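Local coordinates for protein nucleoside 2-deoxyribosyltransferase (Enterococcus faecalis, PDB 7M5H) that probably cleaves the N-glycosidic bond of deoxyribonucleosides or their monophosphates, or transfers the deoxyribosyl group to another base, at residues 14-17 against 18-21; 62-65 against 66-70; 135-138 against 139-143; 52-55 against 56-60. All coordinates share one frame; numbering follows the deposited sequence. Where two conformers were deposited one is given.

Contact 1 of 4, residues 14-17 against 18-21; sequences FSQA and DLRY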
loop_
_atom_site.group_PDB
_atom_site.type_symbol
_atom_site.label_atom_id
_atom_site.label_comp_id
_atom_site.label_asym_id
_atom_site.label_seq_id
_atom_site.Cartn_x
_atom_site.Cartn_y
_atom_site.Cartn_z
ATOM N N PHE B 14 2.008 -6.410 -13.123
ATOM C CA PHE B 14 0.673 -6.989 -13.040
ATOM C C PHE B 14 -0.403 -6.138 -13.694
ATOM O O PHE B 14 -1.308 -6.682 -14.329
ATOM C CB PHE B 14 0.321 -7.246 -11.572
ATOM C CG PHE B 14 1.451 -7.862 -10.794
ATOM C CD1 PHE B 14 1.785 -9.194 -10.974
ATOM C CD2 PHE B 14 2.197 -7.103 -9.908
ATOM C CE1 PHE B 14 2.834 -9.764 -10.273
ATOM C CE2 PHE B 14 3.246 -7.667 -9.202
ATOM C CZ PHE B 14 3.564 -9.000 -9.385
ATOM N N SER B 15 -0.326 -4.819 -13.569
ATOM C CA SER B 15 -1.251 -3.936 -14.260
ATOM C C SER B 15 -0.732 -3.616 -15.658
ATOM O O SER B 15 0.452 -3.779 -15.961
ATOM C CB SER B 15 -1.459 -2.643 -13.474
ATOM O OG SER B 15 -0.274 -1.866 -13.447
ATOM N N GLN B 16 -1.645 -3.156 -16.516
ATOM C CA GLN B 16 -1.247 -2.752 -17.861
ATOM C C GLN B 16 -0.312 -1.552 -17.820
ATOM O O GLN B 16 0.623 -1.457 -18.623
ATOM C CB GLN B 16 -2.480 -2.444 -18.708
ATOM C CG GLN B 16 -3.258 -3.675 -19.132
ATOM C CD GLN B 16 -2.430 -4.612 -19.987
ATOM O OE1 GLN B 16 -1.944 -4.232 -21.053
ATOM N NE2 GLN B 16 -2.259 -5.843 -19.521
ATOM N N ALA B 17 -0.549 -0.627 -16.887
ATOM C CA ALA B 17 0.326 0.533 -16.753
ATOM C C ALA B 17 1.764 0.113 -16.481
ATOM O O ALA B 17 2.702 0.660 -17.074
ATOM C CB ALA B 17 -0.184 1.447 -15.638
ATOM N N ASP B 18 1.959 -0.864 -15.593
ATOM C CA ASP B 18 3.309 -1.314 -15.276
ATOM C C ASP B 18 3.880 -2.204 -16.374
ATOM O O ASP B 18 5.070 -2.107 -16.692
ATOM C CB ASP B 18 3.315 -2.045 -13.934
ATOM C CG ASP B 18 3.028 -1.119 -12.766
ATOM O OD1 ASP B 18 3.319 0.091 -12.879
ATOM O OD2 ASP B 18 2.512 -1.601 -11.736
ATOM N N LEU B 19 3.054 -3.076 -16.956
ATOM C CA LEU B 19 3.517 -3.911 -18.060
ATOM C C LEU B 19 4.001 -3.062 -19.228
ATOM O O LEU B 19 5.066 -3.327 -19.800
ATOM C CB LEU B 19 2.400 -4.855 -18.512
ATOM C CG LEU B 19 2.104 -6.072 -17.633
ATOM C CD1 LEU B 19 0.788 -6.721 -18.038
ATOM C CD2 LEU B 19 3.240 -7.075 -17.725
ATOM N N ARG B 20 3.235 -2.031 -19.592
ATOM C CA ARG B 20 3.621 -1.178 -20.712
ATOM C C ARG B 20 4.861 -0.356 -20.384
ATOM O O ARG B 20 5.714 -0.138 -21.252
ATOM C CB ARG B 20 2.462 -0.261 -21.099
ATOM C CG ARG B 20 1.263 -0.979 -21.699
ATOM C CD ARG B 20 0.106 -0.017 -21.910
ATOM N NE ARG B 20 0.518 1.160 -22.667
ATOM C CZ ARG B 20 0.442 1.263 -23.989
ATOM N NH1 ARG B 20 -0.038 0.257 -24.710
ATOM N NH2 ARG B 20 0.844 2.372 -24.592
ATOM N N TYR B 21 4.977 0.113 -19.141
ATOM C CA TYR B 21 6.129 0.928 -18.774
ATOM C C TYR B 21 7.399 0.090 -18.707
ATOM O O TYR B 21 8.468 0.544 -19.130
ATOM C CB TYR B 21 5.876 1.632 -17.443
ATOM C CG TYR B 21 6.941 2.643 -17.080
ATOM C CD1 TYR B 21 7.099 3.809 -17.820
ATOM C CD2 TYR B 21 7.785 2.437 -15.997
ATOM C CE1 TYR B 21 8.070 4.738 -17.493
ATOM C CE2 TYR B 21 8.757 3.360 -15.661
ATOM C CZ TYR B 21 8.896 4.509 -16.412
ATOM O OH TYR B 21 9.863 5.431 -16.083
HETATM O O HOH W 1 1.650 -3.922 -11.503
HETATM O O HOH W 2 -0.346 -0.313 -11.403
#
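Phe14 leads into the turn that starts helix 16-30 and is linked to Asp18 through solvent. Its amide N donates a hydrogen bond to water 1, which in turn donates to Asp18 OD2, so the residue before the cap is tied to the first turn. Ser15 is the N-cap. Its OG lies between its own backbone N and carbonyl carbon (chi1 67°), the rotation that turns it back over the helix start, where it accepts from Asp18 N at 3.3 Å. Water 2, 2.6 Å from Ser15 OG, also donates to Asp18 OD2, and the carboxylate and the capping hydroxyl therefore share a small water network. The carbonyl of Ser15 takes the Leu19 amide, N to O 2.9 Å, and the Leu19 side chain lies against that same oxygen through CG. Gln16 bends at chi2, which brings NE2 to within 3.5 Å of Leu19 CD1; its carbonyl O receives Arg20 N at 2.8 Å while the Arg20 CG methylene rests on it. Ala17 closes the turn by accepting from Tyr21 N. The phenol of Tyr21 leads away to a hydrogen bond with Glu150. A second subunit packs here, its Tyr21 against Ala17 and its Tyr24 in a cation-pi contact with Arg20. In the fold, this is the N-terminal turn of the crossover helix in the beta-alpha-beta unit made by strand 5-10, helix 16-30 and strand 36-39.

Contact 2 of 4, residues 62-65 against 66-70; sequences ADTE and NVLAS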
loop_
_atom_site.group_PDB
_atom_site.type_symbol
_atom_site.label_atom_id
_atom_site.label_comp_id
_atom_site.label_asym_id
_atom_site.label_seq_id
_atom_site.Cartn_x
_atom_site.Cartn_y
_atom_site.Cartn_z
ATOM N N ALA B 62 12.102 -19.633 -8.340
ATOM C CA ALA B 62 12.296 -19.360 -9.761
ATOM C C ALA B 62 12.761 -17.928 -9.993
ATOM O O ALA B 62 13.628 -17.680 -10.838
ATOM C CB ALA B 62 11.005 -19.636 -10.532
ATOM N N ASP B 63 12.201 -16.972 -9.248
ATOM C CA ASP B 63 12.604 -15.580 -9.418
ATOM C C ASP B 63 13.987 -15.327 -8.835
ATOM O O ASP B 63 14.779 -14.572 -9.411
ATOM C CB ASP B 63 11.575 -14.650 -8.776
ATOM C CG ASP B 63 10.767 -13.886 -9.800
ATOM O OD1 ASP B 63 11.298 -13.628 -10.902
ATOM O OD2 ASP B 63 9.603 -13.547 -9.507
ATOM N N THR B 64 14.291 -15.943 -7.689
ATOM C CA THR B 64 15.588 -15.734 -7.055
ATOM C C THR B 64 16.715 -16.261 -7.933
ATOM O O THR B 64 17.814 -15.696 -7.946
ATOM C CB THR B 64 15.620 -16.402 -5.679
ATOM O OG1 THR B 64 14.544 -15.898 -4.877
ATOM C CG2 THR B 64 16.935 -16.120 -4.975
ATOM N N GLU B 65 16.462 -17.349 -8.666
ATOM C CA GLU B 65 17.470 -17.876 -9.582
ATOM C C GLU B 65 17.882 -16.828 -10.605
ATOM O O GLU B 65 19.070 -16.681 -10.915
ATOM C CB GLU B 65 16.942 -19.129 -10.283
ATOM C CG GLU B 65 16.830 -20.355 -9.391
ATOM C CD GLU B 65 16.364 -21.582 -10.154
ATOM O OE1 GLU B 65 16.560 -22.711 -9.658
ATOM O OE2 GLU B 65 15.802 -21.416 -11.258
ATOM N N ASN B 66 16.911 -16.086 -11.140
ATOM C CA ASN B 66 17.232 -15.043 -12.106
ATOM C C ASN B 66 17.914 -13.853 -11.444
ATOM O O ASN B 66 18.782 -13.220 -12.055
ATOM C CB ASN B 66 15.966 -14.592 -12.835
ATOM C CG ASN B 66 15.289 -15.727 -13.578
ATOM O OD1 ASN B 66 14.076 -15.917 -13.473
ATOM N ND2 ASN B 66 16.070 -16.490 -14.332
ATOM N N VAL B 67 17.532 -13.529 -10.206
ATOM C CA VAL B 67 18.183 -12.436 -9.488
ATOM C C VAL B 67 19.653 -12.760 -9.251
ATOM O O VAL B 67 20.542 -11.954 -9.550
ATOM C CB VAL B 67 17.451 -12.146 -8.166
ATOM C CG1 VAL B 67 18.247 -11.160 -7.322
ATOM C CG2 VAL B 67 16.050 -11.614 -8.433
ATOM N N LEU B 68 19.930 -13.954 -8.722
ATOM C CA LEU B 68 21.296 -14.323 -8.364
ATOM C C LEU B 68 22.199 -14.490 -9.579
ATOM O O LEU B 68 23.418 -14.346 -9.449
ATOM C CB LEU B 68 21.293 -15.615 -7.544
ATOM C CG LEU B 68 20.548 -15.573 -6.208
ATOM C CD1 LEU B 68 20.756 -16.866 -5.432
ATOM C CD2 LEU B 68 20.986 -14.373 -5.387
ATOM N N ALA B 69 21.638 -14.791 -10.748
ATOM C CA ALA B 69 22.434 -14.947 -11.958
ATOM C C ALA B 69 22.754 -13.622 -12.635
ATOM O O ALA B 69 23.423 -13.621 -13.675
ATOM C CB ALA B 69 21.710 -15.867 -12.946
ATOM N N SER B 70 22.313 -12.502 -12.075
ATOM C CA SER B 70 22.497 -11.199 -12.693
ATOM C C SER B 70 23.735 -10.506 -12.137
ATOM O O SER B 70 24.174 -10.775 -11.016
ATOM C CB SER B 70 21.267 -10.316 -12.476
ATOM O OG SER B 70 21.085 -10.025 -11.100
#
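Thr64 and Leu68, one turn apart near the C-terminal end of helix 56-68, make the apolar part of this contact. They lie side by side and point the same way: the methyl CG2 of Thr64 is 3.9 Å from both CG and CD1 of Leu68. The threonine is rotated with CG2 anti to its backbone N, which gives the methyl to Leu68 and leaves OG1 beside the backbone N, where it bonds to Ala60 O one turn back. Leu68 CG also rests on the carbonyl oxygen of Thr64, and Val67 brings its CG2 branch to 3.4 Å from Asp63 O.

The backbone bonds are those of a helix nearing its end. Val67 N donates to Asp63 O, and Leu68 N reaches Thr64 O at 2.8 Å with an N-H...O angle of 169°. The last of the three, Ala69 N to Glu65 O, is longer at 3.2 Å and more bent, at 139°. Beyond it Val67 O accepts from Ser70 N. In the one of two Ser70 conformers given here, OG also approaches that oxygen, but so closely that this second bond is doubtful.

Among polar side chains, the carboxylate of Asp63 turns to Tyr8 OH rather than to the next turn. Strand 5-10 thus meets one side of this helical end, with Val67 and Ser70 also on Tyr8, while helix 84-96 receives Leu68 on Val92 and Lys96.

Contact 3 of 4, residues 135-138 against 139-143; sequences YTVG and LIKLN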
loop_
_atom_site.group_PDB
_atom_site.type_symbol
_atom_site.label_atom_id
_atom_site.label_comp_id
_atom_site.label_asym_id
_atom_site.label_seq_id
_atom_site.Cartn_x
_atom_site.Cartn_y
_atom_site.Cartn_z
ATOM N N TYR B 135 14.798 1.989 4.847
ATOM C CA TYR B 135 15.638 0.800 4.942
ATOM C C TYR B 135 15.884 0.207 3.560
ATOM O O TYR B 135 17.023 -0.117 3.206
ATOM C CB TYR B 135 15.009 -0.242 5.867
ATOM C CG TYR B 135 15.823 -1.518 5.930
ATOM C CD1 TYR B 135 17.005 -1.571 6.655
ATOM C CD2 TYR B 135 15.422 -2.659 5.247
ATOM C CE1 TYR B 135 17.762 -2.727 6.706
ATOM C CE2 TYR B 135 16.173 -3.821 5.294
ATOM C CZ TYR B 135 17.340 -3.848 6.026
ATOM O OH TYR B 135 18.094 -4.996 6.079
ATOM N N THR B 136 14.820 0.065 2.764
ATOM C CA THR B 136 14.975 -0.431 1.401
ATOM C C THR B 136 15.856 0.497 0.574
ATOM O O THR B 136 16.729 0.037 -0.171
ATOM C CB THR B 136 13.604 -0.588 0.742
ATOM O OG1 THR B 136 12.764 -1.407 1.568
ATOM C CG2 THR B 136 13.743 -1.237 -0.628
ATOM N N VAL B 137 15.645 1.810 0.697
ATOM C CA VAL B 137 16.461 2.772 -0.037
ATOM C C VAL B 137 17.923 2.658 0.376
ATOM O O VAL B 137 18.824 2.664 -0.471
ATOM C CB VAL B 137 15.924 4.200 0.176
ATOM C CG1 VAL B 137 16.917 5.228 -0.351
ATOM C CG2 VAL B 137 14.573 4.363 -0.503
ATOM N N GLY B 138 18.179 2.546 1.680
ATOM C CA GLY B 138 19.553 2.482 2.151
ATOM C C GLY B 138 20.310 1.289 1.600
ATOM O O GLY B 138 21.491 1.396 1.264
ATOM N N LEU B 139 19.638 0.139 1.491
ATOM C CA LEU B 139 20.284 -1.043 0.924
ATOM C C LEU B 139 20.730 -0.792 -0.511
ATOM O O LEU B 139 21.779 -1.286 -0.940
ATOM C CB LEU B 139 19.338 -2.244 0.987
ATOM C CG LEU B 139 18.994 -2.790 2.374
ATOM C CD1 LEU B 139 18.093 -4.008 2.263
ATOM C CD2 LEU B 139 20.259 -3.132 3.143
ATOM N N ILE B 140 19.945 -0.022 -1.265
ATOM C CA ILE B 140 20.319 0.318 -2.634
ATOM C C ILE B 140 21.569 1.187 -2.644
ATOM O O ILE B 140 22.560 0.871 -3.312
ATOM C CB ILE B 140 19.151 1.019 -3.349
ATOM C CG1 ILE B 140 17.905 0.130 -3.345
ATOM C CG2 ILE B 140 19.551 1.400 -4.767
ATOM C CD1 ILE B 140 16.652 0.843 -3.798
ATOM N N LYS B 141 21.536 2.303 -1.910
ATOM C CA LYS B 141 22.638 3.258 -1.947
ATOM C C LYS B 141 23.922 2.702 -1.345
ATOM O O LYS B 141 25.002 3.228 -1.637
ATOM C CB LYS B 141 22.247 4.545 -1.220
ATOM C CG LYS B 141 20.994 5.216 -1.758
ATOM C CD LYS B 141 20.834 6.602 -1.158
ATOM C CE LYS B 141 19.647 7.337 -1.755
ATOM N NZ LYS B 141 19.618 8.755 -1.301
ATOM N N LEU B 142 23.833 1.664 -0.509
ATOM C CA LEU B 142 25.043 1.073 0.055
ATOM C C LEU B 142 25.893 0.399 -1.015
ATOM O O LEU B 142 27.100 0.216 -0.821
ATOM C CB LEU B 142 24.679 0.076 1.159
ATOM C CG LEU B 142 24.329 0.702 2.513
ATOM C CD1 LEU B 142 23.732 -0.322 3.466
ATOM C CD2 LEU B 142 25.560 1.348 3.123
ATOM N N ASN B 143 25.288 0.025 -2.144
ATOM C CA ASN B 143 25.976 -0.561 -3.284
ATOM C C ASN B 143 25.074 -0.335 -4.498
ATOM O O ASN B 143 24.424 -1.242 -5.021
ATOM C CB ASN B 143 26.279 -2.045 -3.073
ATOM C CG ASN B 143 27.108 -2.642 -4.197
ATOM O OD1 ASN B 143 27.907 -1.959 -4.843
ATOM N ND2 ASN B 143 26.934 -3.934 -4.419
#
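Tyr135 and Leu139 meet one turn apart in a buried intrahelical contact on helix 134-141, the short helix leading into strand 144-147, an outer strand of the parallel sheet within this chain. Tyr135 has CG anti to its backbone N (chi1 177°), and the ring is thereby carried along the helix toward the leucine. Leu139 lies over one ring face, with CG 4.1 Å above the plane and displaced toward the rim; the methyl CD1 makes the closest approach, 3.6 Å from CE2. Val137 and Lys141 lie side by side, pointing the same way, with Val137 CG1 3.7 Å from Lys141 CE.

The main-chain bonds are of uneven strength. Leu139 N to Tyr135 O is ordinary and Lys141 N to Val137 O nearly straight, whereas Ile140 N to Thr136 O, at 3.4 Å, is weak. Gly138 O receives Leu142 N at 2.9 Å and is flanked by Leu142 CG.

Ile140 faces the chain's own core, on Val100, Ala102 and Val146. Tyr135 OH bonds to Thr64 OG1 and Thr136 OG1 to Ser88 OG, both of the third subunit; Lys141 NZ bonds to Ile124 O and forms a salt bridge with Glu126, both of the fourth. Apolar packing reaches neighbouring subunits too, through Val137 and Leu139, so both kinds of chemistry are consistent with a helix that helps hold the tetramer together.

Contact 4 of 4, residues 52-55 against 56-60; sequences AYAD and SKMIA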
loop_
_atom_site.group_PDB
_atom_site.type_symbol
_atom_site.label_atom_id
_atom_site.label_comp_id
_atom_site.label_asym_id
_atom_site.label_seq_id
_atom_site.Cartn_x
_atom_site.Cartn_y
_atom_site.Cartn_z
ATOM N N ALA B 52 -1.890 -25.419 -14.861
ATOM C CA ALA B 52 -0.595 -25.035 -14.322
ATOM C C ALA B 52 -0.752 -24.335 -12.979
ATOM O O ALA B 52 -1.642 -23.500 -12.795
ATOM C CB ALA B 52 0.141 -24.123 -15.304
ATOM N N TYR B 53 0.122 -24.683 -12.037
ATOM C CA TYR B 53 0.111 -24.074 -10.715
ATOM C C TYR B 53 1.508 -24.140 -10.116
ATOM O O TYR B 53 2.196 -25.157 -10.233
ATOM C CB TYR B 53 -0.888 -24.763 -9.778
ATOM C CG TYR B 53 -0.730 -24.360 -8.329
ATOM C CD1 TYR B 53 -1.216 -23.142 -7.867
ATOM C CD2 TYR B 53 -0.090 -25.195 -7.420
ATOM C CE1 TYR B 53 -1.067 -22.768 -6.544
ATOM C CE2 TYR B 53 0.062 -24.830 -6.096
ATOM C CZ TYR B 53 -0.428 -23.616 -5.663
ATOM O OH TYR B 53 -0.280 -23.253 -4.345
ATOM N N ALA B 54 1.911 -23.048 -9.469
ATOM C CA ALA B 54 3.184 -22.971 -8.763
ATOM C C ALA B 54 2.952 -22.225 -7.459
ATOM O O ALA B 54 2.466 -21.089 -7.475
ATOM C CB ALA B 54 4.247 -22.266 -9.611
ATOM N N ASP B 55 3.285 -22.858 -6.334
ATOM C CA ASP B 55 3.048 -22.240 -5.039
ATOM C C ASP B 55 4.156 -21.234 -4.725
ATOM O O ASP B 55 5.087 -21.028 -5.508
ATOM C CB ASP B 55 2.906 -23.305 -3.949
ATOM C CG ASP B 55 4.206 -24.043 -3.649
ATOM O OD1 ASP B 55 5.214 -23.839 -4.351
ATOM O OD2 ASP B 55 4.213 -24.840 -2.687
ATOM N N SER B 56 4.055 -20.605 -3.550
ATOM C CA SER B 56 4.934 -19.485 -3.222
ATOM C C SER B 56 6.399 -19.902 -3.198
ATOM O O SER B 56 7.277 -19.125 -3.591
ATOM C CB SER B 56 4.533 -18.876 -1.879
ATOM O OG SER B 56 4.761 -19.789 -0.821
ATOM N N LYS B 57 6.685 -21.124 -2.743
ATOM C CA LYS B 57 8.073 -21.566 -2.648
ATOM C C LYS B 57 8.719 -21.659 -4.026
ATOM O O LYS B 57 9.847 -21.190 -4.224
ATOM C CB LYS B 57 8.154 -22.906 -1.914
ATOM C CG LYS B 57 8.199 -22.764 -0.401
ATOM C CD LYS B 57 8.725 -24.020 0.280
ATOM C CE LYS B 57 7.676 -25.117 0.338
ATOM N NZ LYS B 57 6.512 -24.736 1.184
HETATM N N MSE B 58 8.027 -22.245 -4.999
HETATM C CA MSE B 58 8.622 -22.354 -6.331
HETATM C C MSE B 58 8.499 -21.048 -7.120
HETATM O O MSE B 58 9.207 -20.847 -8.106
HETATM C CB MSE B 58 8.012 -23.520 -7.119
HETATM C CG MSE B 58 6.502 -23.613 -7.126
HETATM SE SE MSE B 58 5.914 -25.214 -8.085
HETATM C CE MSE B 58 4.529 -25.845 -6.864
ATOM N N ILE B 59 7.608 -20.155 -6.682
ATOM C CA ILE B 59 7.578 -18.809 -7.250
ATOM C C ILE B 59 8.809 -18.028 -6.811
ATOM O O ILE B 59 9.509 -17.419 -7.630
ATOM C CB ILE B 59 6.281 -18.080 -6.854
ATOM C CG1 ILE B 59 5.078 -18.675 -7.586
ATOM C CG2 ILE B 59 6.399 -16.590 -7.146
ATOM C CD1 ILE B 59 3.755 -18.080 -7.156
ATOM N N ALA B 60 9.098 -18.045 -5.507
ATOM C CA ALA B 60 10.259 -17.323 -4.998
ATOM C C ALA B 60 11.557 -17.928 -5.514
ATOM O O ALA B 60 12.491 -17.197 -5.863
ATOM C CB ALA B 60 10.242 -17.314 -3.470
HETATM O O HOH W 3 4.764 -23.173 -0.700
#
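Ala54 and Met58, a selenomethionine, pack closely at the start of helix 56-68, with Ala54 CB 3.6 Å from Met58 CG. The SE atom also reaches back to the alanine, and the Met58 side chain crosses that of Asp55 at about a right angle. With chi1 of 48°, CG sits between the backbone N and the carbonyl carbon, and this turns the chain back over the residues before the helix. Two conformers were modelled for Met58, so this packing describes one of them. Ile59 adds a second, wider apolar touch, its CG1 4.2 Å from Ala54 CB.

Asp55 is the N-cap of the helix. OD1 accepts from Met58 N at 3.3 Å and 169°, nearly straight, while the Asp55 carbonyl O takes Ile59 N at 2.9 Å to begin the helical bonding. One carboxylate oxygen thus serves the cap.

The other oxygen, OD2, faces a looser, watery side. Water 3 donates weakly to it and accepts from Lys57 NZ at 3.0 Å. Asp55 OD2 and Lys57 NZ stand 4.5 Å apart, too far for a salt bridge, although the lysine chain bends at chi3 and chi4 to come round. Ser56 OG bonds to Glu126 of the second subunit, while that subunit's Ala120 packs against Tyr53.

Overall arrangement
Contacts 2 and 4 share helix 56-68: contact 4 caps its N-terminal end, contact 2 follows toward its C-terminal end, and their centres lie about 15 Å apart. Contact 1 opens a different helix, its centre about 21 Å from that of contact 2; both it and contact 4 touch the second subunit. Contact 3 lies about 19 Å from contact 2, centre to centre, and about 25 Å from contact 1, on the opposite side of the chain's centre from it, yet its helix meets helix 56-68 of the third subunit. Glycerol or ethanediol, probably from the crystallisation liquor, lies near Phe14, Asp63, Tyr135 and Ile59, and may mark a pocket approached by all four contacts.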